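Local coordinates for transcobalamin-1 (Homo sapiens, PDB 4KKI), which binds vitamin B12 with femtomolar affinity and protects it from the acidic environment of the stomach, at residues A[79-82]-A[83-87]; A[220-223]-A[224-228]; A[265-268]-A[269-273]. All coordinates share one frame; numbering follows the deposited sequence.

Overall arrangement
All three contacts are local, each along one helix of the alpha6-alpha6 barrel in the N-terminal alpha domain: helix 69-85 for contact 1, helix 213-229 for contact 2, helix 265-277 for contact 3. Contact 1 lies at the surface, on the opposite side of the chain's centre from the other two, and its Arg-86 side chain comes to about 8 Å from the bound cyanocobalamin. Contacts 2 and 3, with centres about 21 Å apart, are partly buried and both pack against helix 244-252. The chemistry follows position: polar side chains bond back along the helix in contact 1, a salt bridge lies along contact 2, and contact 3 combines a disulfide with buried threonine and apolar side chains.

Contact 1 of 3, residues A[79-82]-A[83-87]; sequences IKYN and VKSRL
From Ile-79 to Lys-84 the backbone keeps i to i+4 bonding: Val-83 N donates to Ile-79 O at 2.9 Å and Lys-84 N to Lys-80 O. The contact lies in the last part of helix 69-85 in the alpha-helical barrel; Ser-85 N reaches Tyr-81 O by a weak bond, and Arg-86 N meets Asn-82 O at 2.9 Å. The side chain of Ser-85 adds a second bond to the same carbonyl. Its OG, folded back between the backbone N and the carbonyl carbon (chi1 60°), donates to Tyr-81 O at 2.9 Å, so two donors of one residue hold that oxygen. Asn-82 and Arg-86 run side by side, their amide and guanidinium planes nearly perpendicular. Arg-86 NE approaches Asn-82 OD1 edge-on, in the guanidinium plane, at 3.1 Å with an N-H...O angle of 160°. Replacing Arg-86 with an alanine would probably deprive Asn-82 OD1 of this donor, leaving the ND2 bond to Gln-78 O to hold the amide. Ile-79, which is buried, also packs on Ile-98 and Leu-102 of helix 92-102, and it meets Val-83 through their CG2 methyls, Ile-79 CG2 to Val-83 CG2 at 4.2 Å.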
ATOM      1  N   ILE A  79     -12.498   2.419  13.900  1.00 55.50           N
ATOM      2  CA  ILE A  79     -13.613   2.121  13.010  1.00 54.85           C
ATOM      3  C   ILE A  79     -14.901   2.772  13.507  1.00 55.87           C
ATOM      4  O   ILE A  79     -15.611   3.421  12.741  1.00 53.08           O
ATOM      5  CB  ILE A  79     -13.813   0.600  12.837  1.00 53.27           C
ATOM      6  CG1 ILE A  79     -12.638   0.001  12.057  1.00 51.04           C
ATOM      7  CG2 ILE A  79     -15.125   0.308  12.122  1.00 42.91           C
ATOM      8  CD1 ILE A  79     -12.688  -1.509  11.923  1.00 41.34           C
ATOM      9  N   LYS A  80     -15.187   2.610  14.796  1.00 53.89           N
ATOM     10  CA  LYS A  80     -16.383   3.203  15.384  1.00 61.14           C
ATOM     11  C   LYS A  80     -16.344   4.726  15.308  1.00 62.25           C
ATOM     12  O   LYS A  80     -17.371   5.370  15.106  1.00 68.97           O
ATOM     13  CB  LYS A  80     -16.571   2.739  16.831  1.00 58.43           C
ATOM     14  CG  LYS A  80     -17.046   1.298  16.962  1.00 59.17           C
ATOM     15  CD  LYS A  80     -17.280   0.918  18.416  1.00 59.99           C
ATOM     16  CE  LYS A  80     -17.855  -0.487  18.537  1.00 63.81           C
ATOM     17  NZ  LYS A  80     -18.018  -0.897  19.960  1.00 67.82           N
ATOM     18  N   TYR A  81     -15.153   5.296  15.459  1.00 60.13           N
ATOM     19  CA  TYR A  81     -14.992   6.742  15.391  1.00 63.90           C
ATOM     20  C   TYR A  81     -15.264   7.274  13.989  1.00 65.78           C
ATOM     21  O   TYR A  81     -16.044   8.210  13.813  1.00 69.51           O
ATOM     22  CB  TYR A  81     -13.590   7.153  15.844  1.00 69.60           C
ATOM     23  CG  TYR A  81     -13.256   8.593  15.537  1.00 80.06           C
ATOM     24  CD1 TYR A  81     -13.834   9.630  16.258  1.00 85.15           C
ATOM     25  CD2 TYR A  81     -12.362   8.917  14.525  1.00 81.64           C
ATOM     26  CE1 TYR A  81     -13.532  10.950  15.978  1.00 90.28           C
ATOM     27  CE2 TYR A  81     -12.054  10.232  14.238  1.00 89.01           C
ATOM     28  CZ  TYR A  81     -12.640  11.244  14.968  1.00 95.41           C
ATOM     29  OH  TYR A  81     -12.333  12.555  14.684  1.00100.02           O
ATOM     30  N   ASN A  82     -14.621   6.673  12.994  1.00 58.53           N
ATOM     31  CA  ASN A  82     -14.793   7.098  11.611  1.00 65.04           C
ATOM     32  C   ASN A  82     -16.217   6.892  11.100  1.00 72.90           C
ATOM     33  O   ASN A  82     -16.751   7.732  10.380  1.00 78.06           O
ATOM     34  CB  ASN A  82     -13.790   6.393  10.695  1.00 64.97           C
ATOM     35  CG  ASN A  82     -12.380   6.932  10.851  1.00 72.01           C
ATOM     36  OD1 ASN A  82     -12.027   7.954  10.262  1.00 75.29           O
ATOM     37  ND2 ASN A  82     -11.564   6.246  11.645  1.00 72.48           N
ATOM     38  N   VAL A  83     -16.829   5.777  11.482  1.00 69.63           N
ATOM     39  CA  VAL A  83     -18.185   5.473  11.043  1.00 66.22           C
ATOM     40  C   VAL A  83     -19.205   6.448  11.629  1.00 71.12           C
ATOM     41  O   VAL A  83     -20.111   6.907  10.932  1.00 74.93           O
ATOM     42  CB  VAL A  83     -18.580   4.017  11.392  1.00 65.35           C
ATOM     43  CG1 VAL A  83     -20.086   3.824  11.307  1.00 70.06           C
ATOM     44  CG2 VAL A  83     -17.859   3.039  10.470  1.00 61.20           C
ATOM     45  N   LYS A  84     -19.036   6.787  12.903  1.00 71.38           N
ATOM     46  CA  LYS A  84     -20.034   7.577  13.612  1.00 83.66           C
ATOM     47  C   LYS A  84     -19.924   9.083  13.380  1.00 86.88           C
ATOM     48  O   LYS A  84     -20.837   9.830  13.733  1.00 91.91           O
ATOM     49  CB  LYS A  84     -19.988   7.283  15.116  1.00 93.88           C
ATOM     50  CG  LYS A  84     -18.945   8.086  15.880  1.00103.14           C
ATOM     51  CD  LYS A  84     -19.000   7.787  17.371  1.00109.55           C
ATOM     52  CE  LYS A  84     -18.130   8.749  18.165  1.00111.61           C
ATOM     53  NZ  LYS A  84     -18.604  10.157  18.048  1.00111.20           N
ATOM     54  N   SER A  85     -18.823   9.538  12.790  1.00 85.43           N
ATOM     55  CA  SER A  85     -18.616  10.979  12.664  1.00 83.36           C
ATOM     56  C   SER A  85     -17.685  11.431  11.540  1.00 77.22           C
ATOM     57  O   SER A  85     -17.278  12.592  11.507  1.00 80.22           O
ATOM     58  CB  SER A  85     -18.123  11.553  13.996  1.00 84.72           C
ATOM     59  OG  SER A  85     -16.901  10.952  14.386  1.00 77.85           O
ATOM     60  N   ARG A  86     -17.351  10.535  10.616  1.00 75.63           N
ATOM     61  CA  ARG A  86     -16.455  10.900   9.520  1.00 74.44           C
ATOM     62  C   ARG A  86     -16.581   9.954   8.331  1.00 65.02           C
ATOM     63  O   ARG A  86     -15.727   9.946   7.443  1.00 69.77           O
ATOM     64  CB  ARG A  86     -15.002  10.926  10.004  1.00 81.84           C
ATOM     65  CG  ARG A  86     -14.140  11.972   9.316  1.00 95.20           C
ATOM     66  CD  ARG A  86     -12.660  11.693   9.516  1.00100.10           C
ATOM     67  NE  ARG A  86     -12.185  10.611   8.658  1.00103.04           N
ATOM     68  CZ  ARG A  86     -11.647  10.792   7.457  1.00105.13           C
ATOM     69  NH1 ARG A  86     -11.512  12.018   6.969  1.00103.73           N
ATOM     70  NH2 ARG A  86     -11.241   9.750   6.743  1.00101.10           N
ATOM     71  N   LEU A  87     -17.649   9.164   8.321  1.00 59.05           N
ATOM     72  CA  LEU A  87     -17.844   8.126   7.312  1.00 62.06           C
ATOM     73  C   LEU A  87     -17.872   8.688   5.893  1.00 67.62           C
ATOM     74  O   LEU A  87     -17.436   8.032   4.947  1.00 67.83           O
ATOM     75  CB  LEU A  87     -19.130   7.347   7.599  1.00 58.67           C
ATOM     76  CG  LEU A  87     -19.430   6.137   6.711  1.00 63.93           C
ATOM     77  CD1 LEU A  87     -18.249   5.179   6.682  1.00 52.58           C
ATOM     78  CD2 LEU A  87     -20.690   5.427   7.188  1.00 62.35           C
TER

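Contact 2 of 3, residues A[220-223]-A[224-228]; sequences YTKS and LVEKI
Helix 213-229 belongs to the alpha6-alpha6 barrel of the N-terminal alpha domain, and along this part of it an i to i+4 salt bridge joins Lys-222 to Glu-226 on the outward side. Four successive backbone bonds run regularly from Tyr-220 O, Thr-221 O, Lys-222 O and Ser-223 O to the amides of Leu-224, Val-225, Glu-226 and Lys-227.

Lys-222 starts with CG anti to its own N (chi1 -180°), stays extended to CE, then bends at the last torsion (chi4 -63°), which turns NZ onto Glu-226 OE2, one turn further along, at 2.8 Å. The ammonium meets the syn side of the carboxylate, 22° out of its plane, while the two chains cross obliquely. Glu-226 lies back along the helix, its CG 3.2 Å from Lys-222 O. A polyether molecule, probably from the crystallisation liquor, takes a second hydrogen bond from Lys-222 NZ.

On the inner side, Thr-221 and Val-225 touch methyl to methyl, CG2 to CG2 at 4.2 Å. Thr-221 also packs on Leu-195 and Lys-199 of helix 185-203, its OG1 being bonded to Ile-217 O one turn back; Val-225 meets Leu-251 of helix 244-252. Leu-224 adds Val-192 and Leu-195, so this face packs on helices 185-203 and 244-252.

The third pairing, Ser-223 with Lys-227, works through carbon. Lys-227 leads back over the preceding turn, CG 3.3 Å from Ser-223 O, and its NZ goes on to a hydrogen bond with Tyr-178 OH. On the way the chain passes the serine side chain, with Lys-227 CE 3.5 Å from Ser-223 OG.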
ATOM      1  N   TYR A 220      -5.718  -9.283 -18.926  1.00 39.18           N
ATOM      2  CA  TYR A 220      -5.286  -8.169 -18.087  1.00 41.34           C
ATOM      3  C   TYR A 220      -4.293  -8.655 -17.036  1.00 42.94           C
ATOM      4  O   TYR A 220      -3.244  -8.046 -16.830  1.00 41.23           O
ATOM      5  CB  TYR A 220      -6.474  -7.513 -17.373  1.00 37.63           C
ATOM      6  CG  TYR A 220      -7.407  -6.720 -18.259  1.00 44.48           C
ATOM      7  CD1 TYR A 220      -7.198  -6.631 -19.629  1.00 45.42           C
ATOM      8  CD2 TYR A 220      -8.496  -6.049 -17.716  1.00 46.92           C
ATOM      9  CE1 TYR A 220      -8.053  -5.904 -20.434  1.00 42.15           C
ATOM     10  CE2 TYR A 220      -9.355  -5.320 -18.511  1.00 48.24           C
ATOM     11  CZ  TYR A 220      -9.130  -5.250 -19.869  1.00 49.56           C
ATOM     12  OH  TYR A 220      -9.986  -4.522 -20.663  1.00 48.63           O
ATOM     13  N   THR A 221      -4.640  -9.756 -16.375  1.00 43.42           N
ATOM     14  CA  THR A 221      -3.794 -10.337 -15.340  1.00 49.22           C
ATOM     15  C   THR A 221      -2.453 -10.782 -15.912  1.00 44.85           C
ATOM     16  O   THR A 221      -1.405 -10.539 -15.316  1.00 41.04           O
ATOM     17  CB  THR A 221      -4.474 -11.541 -14.654  1.00 47.45           C
ATOM     18  OG1 THR A 221      -5.744 -11.142 -14.127  1.00 55.38           O
ATOM     19  CG2 THR A 221      -3.606 -12.063 -13.524  1.00 57.90           C
ATOM     20  N   LYS A 222      -2.498 -11.434 -17.070  1.00 44.05           N
ATOM     21  CA  LYS A 222      -1.290 -11.872 -17.763  1.00 52.44           C
ATOM     22  C   LYS A 222      -0.334 -10.710 -18.026  1.00 49.87           C
ATOM     23  O   LYS A 222       0.864 -10.808 -17.760  1.00 45.15           O
ATOM     24  CB  LYS A 222      -1.656 -12.557 -19.081  1.00 51.68           C
ATOM     25  CG  LYS A 222      -0.461 -13.058 -19.875  1.00 48.87           C
ATOM     26  CD  LYS A 222      -0.906 -13.842 -21.099  1.00 51.10           C
ATOM     27  CE  LYS A 222       0.283 -14.294 -21.935  1.00 55.47           C
ATOM     28  NZ  LYS A 222       1.051 -13.147 -22.492  1.00 60.35           N
ATOM     29  N   SER A 223      -0.874  -9.610 -18.543  1.00 41.70           N
ATOM     30  CA  SER A 223      -0.082  -8.420 -18.835  1.00 46.43           C
ATOM     31  C   SER A 223       0.490  -7.788 -17.564  1.00 49.18           C
ATOM     32  O   SER A 223       1.653  -7.382 -17.532  1.00 42.58           O
ATOM     33  CB  SER A 223      -0.924  -7.398 -19.605  1.00 36.54           C
ATOM     34  OG  SER A 223      -0.207  -6.193 -19.815  1.00 56.94           O
ATOM     35  N   LEU A 224      -0.331  -7.710 -16.521  1.00 44.10           N
ATOM     36  CA  LEU A 224       0.099  -7.135 -15.248  1.00 44.16           C
ATOM     37  C   LEU A 224       1.211  -7.946 -14.582  1.00 40.70           C
ATOM     38  O   LEU A 224       2.128  -7.377 -13.993  1.00 41.76           O
ATOM     39  CB  LEU A 224      -1.090  -6.975 -14.298  1.00 41.65           C
ATOM     40  CG  LEU A 224      -2.088  -5.879 -14.675  1.00 45.08           C
ATOM     41  CD1 LEU A 224      -3.274  -5.865 -13.722  1.00 36.34           C
ATOM     42  CD2 LEU A 224      -1.398  -4.523 -14.704  1.00 40.08           C
ATOM     43  N   VAL A 225       1.128  -9.270 -14.682  1.00 37.66           N
ATOM     44  CA  VAL A 225       2.158 -10.149 -14.133  1.00 38.73           C
ATOM     45  C   VAL A 225       3.497  -9.923 -14.831  1.00 45.47           C
ATOM     46  O   VAL A 225       4.543  -9.839 -14.185  1.00 47.03           O
ATOM     47  CB  VAL A 225       1.753 -11.635 -14.248  1.00 40.76           C
ATOM     48  CG1 VAL A 225       2.946 -12.548 -13.976  1.00 26.91           C
ATOM     49  CG2 VAL A 225       0.612 -11.943 -13.294  1.00 38.81           C
ATOM     50  N   GLU A 226       3.455  -9.810 -16.154  1.00 43.91           N
ATOM     51  CA  GLU A 226       4.650  -9.521 -16.934  1.00 38.14           C
ATOM     52  C   GLU A 226       5.278  -8.186 -16.535  1.00 47.30           C
ATOM     53  O   GLU A 226       6.494  -8.093 -16.372  1.00 40.59           O
ATOM     54  CB  GLU A 226       4.321  -9.540 -18.426  1.00 45.18           C
ATOM     55  CG  GLU A 226       3.873 -10.904 -18.922  1.00 55.38           C
ATOM     56  CD  GLU A 226       3.211 -10.843 -20.281  1.00 57.63           C
ATOM     57  OE1 GLU A 226       2.936  -9.724 -20.760  1.00 67.60           O
ATOM     58  OE2 GLU A 226       2.963 -11.917 -20.868  1.00 57.50           O
ATOM     59  N   LYS A 227       4.444  -7.161 -16.370  1.00 40.58           N
ATOM     60  CA  LYS A 227       4.917  -5.842 -15.952  1.00 47.54           C
ATOM     61  C   LYS A 227       5.469  -5.864 -14.529  1.00 49.95           C
ATOM     62  O   LYS A 227       6.424  -5.154 -14.214  1.00 46.14           O
ATOM     63  CB  LYS A 227       3.801  -4.800 -16.055  1.00 43.02           C
ATOM     64  CG  LYS A 227       3.317  -4.531 -17.467  1.00 43.00           C
ATOM     65  CD  LYS A 227       2.099  -3.617 -17.461  1.00 53.17           C
ATOM     66  CE  LYS A 227       1.617  -3.327 -18.871  1.00 51.77           C
ATOM     67  NZ  LYS A 227       2.618  -2.536 -19.636  1.00 58.04           N
ATOM     68  N   ILE A 228       4.858  -6.673 -13.668  1.00 44.44           N
ATOM     69  CA  ILE A 228       5.348  -6.829 -12.304  1.00 40.95           C
ATOM     70  C   ILE A 228       6.732  -7.478 -12.306  1.00 44.17           C
ATOM     71  O   ILE A 228       7.665  -6.970 -11.684  1.00 40.69           O
ATOM     72  CB  ILE A 228       4.372  -7.651 -11.435  1.00 36.99           C
ATOM     73  CG1 ILE A 228       3.143  -6.814 -11.083  1.00 36.41           C
ATOM     74  CG2 ILE A 228       5.050  -8.114 -10.154  1.00 28.77           C
ATOM     75  CD1 ILE A 228       2.076  -7.586 -10.334  1.00 33.30           C
TER

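Contact 3 of 3, residues A[265-268]-A[269-273]; sequences CQQT and LNTVL
Backbone hydrogen bonds carry the first turns of helix 265-277. Leu-269 N donates to Cys-265 O and Asn-270 N to Gln-266 O, both at 2.8 Å; Thr-271 N to Gln-267 O and Val-272 N to Thr-268 O follow at 3.0 and 3.1 Å, all of them close to straight.

Among the polar side chains, Gln-266 and Asn-270 lie one turn apart on the exposed face. Thr-271 OG1 sits beside its own backbone N (chi1 -62°), a position that brings it 3.1 Å from Gln-267 O, and it is hydrogen-bonded to Asn-235 O. Gln-267 NE2 bonds Glu-234 O nearby, and Thr-268 OG1 bonds Gly-236 O and Trp-263 NE1. Gln-267, Thr-268 and Thr-271 thus bond to the carbonyls of Glu-234, Gly-236 and Asn-235.

Side-chain carbons also lie against backbone carbonyls of the preceding turn: Leu-269 CB is 3.4 Å from Cys-265 O, and Val-272 CG2 is 3.2 Å from Thr-268 O. The apolar partners of these two side chains come from outside the helix. Leu-269 reaches Val-28 and Leu-294, and Val-272 meets Val-290 and Leu-294 of helix 284-294; with Thr-268, Val-272 also faces Thr-244 of helix 244-252. The side chain of Val-272 is about 12 Å from the bound cyanocobalamin.

One covalent link completes the set: Cys-265 SG, at the first residue of the helix, forms a disulfide with Cys-26 and so ties the helix start to the N-terminal part of the chain. The combination of polar bonds to a loop with packing on helices 244-252 and 284-294 is consistent with a helix of the alpha6-alpha6 barrel.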
ATOM      1  N   CYS A 265      11.252 -17.488  -5.960  1.00 51.06           N
ATOM      2  CA  CYS A 265      10.551 -16.995  -4.777  1.00 44.57           C
ATOM      3  C   CYS A 265      11.441 -17.019  -3.543  1.00 43.28           C
ATOM      4  O   CYS A 265      11.361 -16.133  -2.694  1.00 39.02           O
ATOM      5  CB  CYS A 265       9.280 -17.811  -4.522  1.00 49.03           C
ATOM      6  SG  CYS A 265       8.314 -17.270  -3.083  1.00 53.61           S
ATOM      7  N   GLN A 266      12.291 -18.036  -3.449  1.00 46.11           N
ATOM      8  CA  GLN A 266      13.156 -18.190  -2.289  1.00 47.60           C
ATOM      9  C   GLN A 266      14.173 -17.054  -2.187  1.00 48.07           C
ATOM     10  O   GLN A 266      14.436 -16.548  -1.097  1.00 52.97           O
ATOM     11  CB  GLN A 266      13.866 -19.544  -2.320  1.00 44.79           C
ATOM     12  CG  GLN A 266      14.522 -19.917  -1.005  1.00 46.28           C
ATOM     13  CD  GLN A 266      13.517 -20.071   0.122  1.00 64.23           C
ATOM     14  OE1 GLN A 266      13.699 -19.524   1.211  1.00 66.99           O
ATOM     15  NE2 GLN A 266      12.449 -20.821  -0.133  1.00 65.24           N
ATOM     16  N   GLN A 267      14.741 -16.655  -3.322  1.00 53.91           N
ATOM     17  CA  GLN A 267      15.695 -15.549  -3.339  1.00 51.75           C
ATOM     18  C   GLN A 267      15.016 -14.260  -2.891  1.00 48.12           C
ATOM     19  O   GLN A 267      15.552 -13.520  -2.066  1.00 44.20           O
ATOM     20  CB  GLN A 267      16.296 -15.363  -4.733  1.00 51.19           C
ATOM     21  CG  GLN A 267      17.345 -14.261  -4.799  1.00 53.10           C
ATOM     22  CD  GLN A 267      17.486 -13.663  -6.185  1.00 58.39           C
ATOM     23  OE1 GLN A 267      16.641 -13.874  -7.055  1.00 59.48           O
ATOM     24  NE2 GLN A 267      18.558 -12.907  -6.396  1.00 54.39           N
ATOM     25  N   THR A 268      13.833 -14.003  -3.442  1.00 39.89           N
ATOM     26  CA  THR A 268      13.031 -12.846  -3.058  1.00 43.53           C
ATOM     27  C   THR A 268      12.751 -12.858  -1.557  1.00 50.27           C
ATOM     28  O   THR A 268      12.934 -11.851  -0.873  1.00 49.73           O
ATOM     29  CB  THR A 268      11.693 -12.812  -3.823  1.00 39.64           C
ATOM     30  OG1 THR A 268      11.940 -12.602  -5.219  1.00 38.66           O
ATOM     31  CG2 THR A 268      10.807 -11.695  -3.302  1.00 31.96           C
ATOM     32  N   LEU A 269      12.317 -14.010  -1.055  1.00 48.16           N
ATOM     33  CA  LEU A 269      12.049 -14.188   0.368  1.00 51.15           C
ATOM     34  C   LEU A 269      13.288 -13.917   1.222  1.00 48.65           C
ATOM     35  O   LEU A 269      13.215 -13.196   2.219  1.00 55.41           O
ATOM     36  CB  LEU A 269      11.528 -15.606   0.630  1.00 55.79           C
ATOM     37  CG  LEU A 269      11.323 -16.031   2.084  1.00 51.95           C
ATOM     38  CD1 LEU A 269      10.279 -15.160   2.761  1.00 46.91           C
ATOM     39  CD2 LEU A 269      10.927 -17.496   2.154  1.00 60.30           C
ATOM     40  N   ASN A 270      14.421 -14.490   0.823  1.00 46.02           N
ATOM     41  CA  ASN A 270      15.675 -14.319   1.555  1.00 50.05           C
ATOM     42  C   ASN A 270      16.131 -12.865   1.635  1.00 50.36           C
ATOM     43  O   ASN A 270      16.551 -12.393   2.692  1.00 58.06           O
ATOM     44  CB  ASN A 270      16.785 -15.182   0.942  1.00 51.35           C
ATOM     45  CG  ASN A 270      16.552 -16.666   1.149  1.00 57.98           C
ATOM     46  OD1 ASN A 270      15.816 -17.072   2.047  1.00 62.80           O
ATOM     47  ND2 ASN A 270      17.186 -17.485   0.318  1.00 58.98           N
ATOM     48  N   THR A 271      16.045 -12.163   0.511  1.00 45.04           N
ATOM     49  CA  THR A 271      16.406 -10.753   0.459  1.00 46.04           C
ATOM     50  C   THR A 271      15.515  -9.922   1.382  1.00 49.18           C
ATOM     51  O   THR A 271      15.996  -9.041   2.096  1.00 41.96           O
ATOM     52  CB  THR A 271      16.323 -10.211  -0.978  1.00 45.03           C
ATOM     53  OG1 THR A 271      17.264 -10.911  -1.803  1.00 53.02           O
ATOM     54  CG2 THR A 271      16.636  -8.725  -1.014  1.00 43.86           C
ATOM     55  N   VAL A 272      14.219 -10.216   1.375  1.00 44.63           N
ATOM     56  CA  VAL A 272      13.282  -9.526   2.255  1.00 46.73           C
ATOM     57  C   VAL A 272      13.628  -9.769   3.726  1.00 46.44           C
ATOM     58  O   VAL A 272      13.650  -8.833   4.526  1.00 45.97           O
ATOM     59  CB  VAL A 272      11.822  -9.936   1.969  1.00 44.17           C
ATOM     60  CG1 VAL A 272      10.882  -9.359   3.024  1.00 41.34           C
ATOM     61  CG2 VAL A 272      11.412  -9.478   0.578  1.00 39.03           C
ATOM     62  N   LEU A 273      13.916 -11.022   4.073  1.00 38.40           N
ATOM     63  CA  LEU A 273      14.285 -11.369   5.445  1.00 45.71           C
ATOM     64  C   LEU A 273      15.538 -10.614   5.886  1.00 43.18           C
ATOM     65  O   LEU A 273      15.654 -10.203   7.041  1.00 46.59           O
ATOM     66  CB  LEU A 273      14.498 -12.880   5.590  1.00 48.69           C
ATOM     67  CG  LEU A 273      13.257 -13.766   5.451  1.00 56.24           C
ATOM     68  CD1 LEU A 273      13.638 -15.241   5.495  1.00 58.88           C
ATOM     69  CD2 LEU A 273      12.234 -13.442   6.531  1.00 48.91           C
TER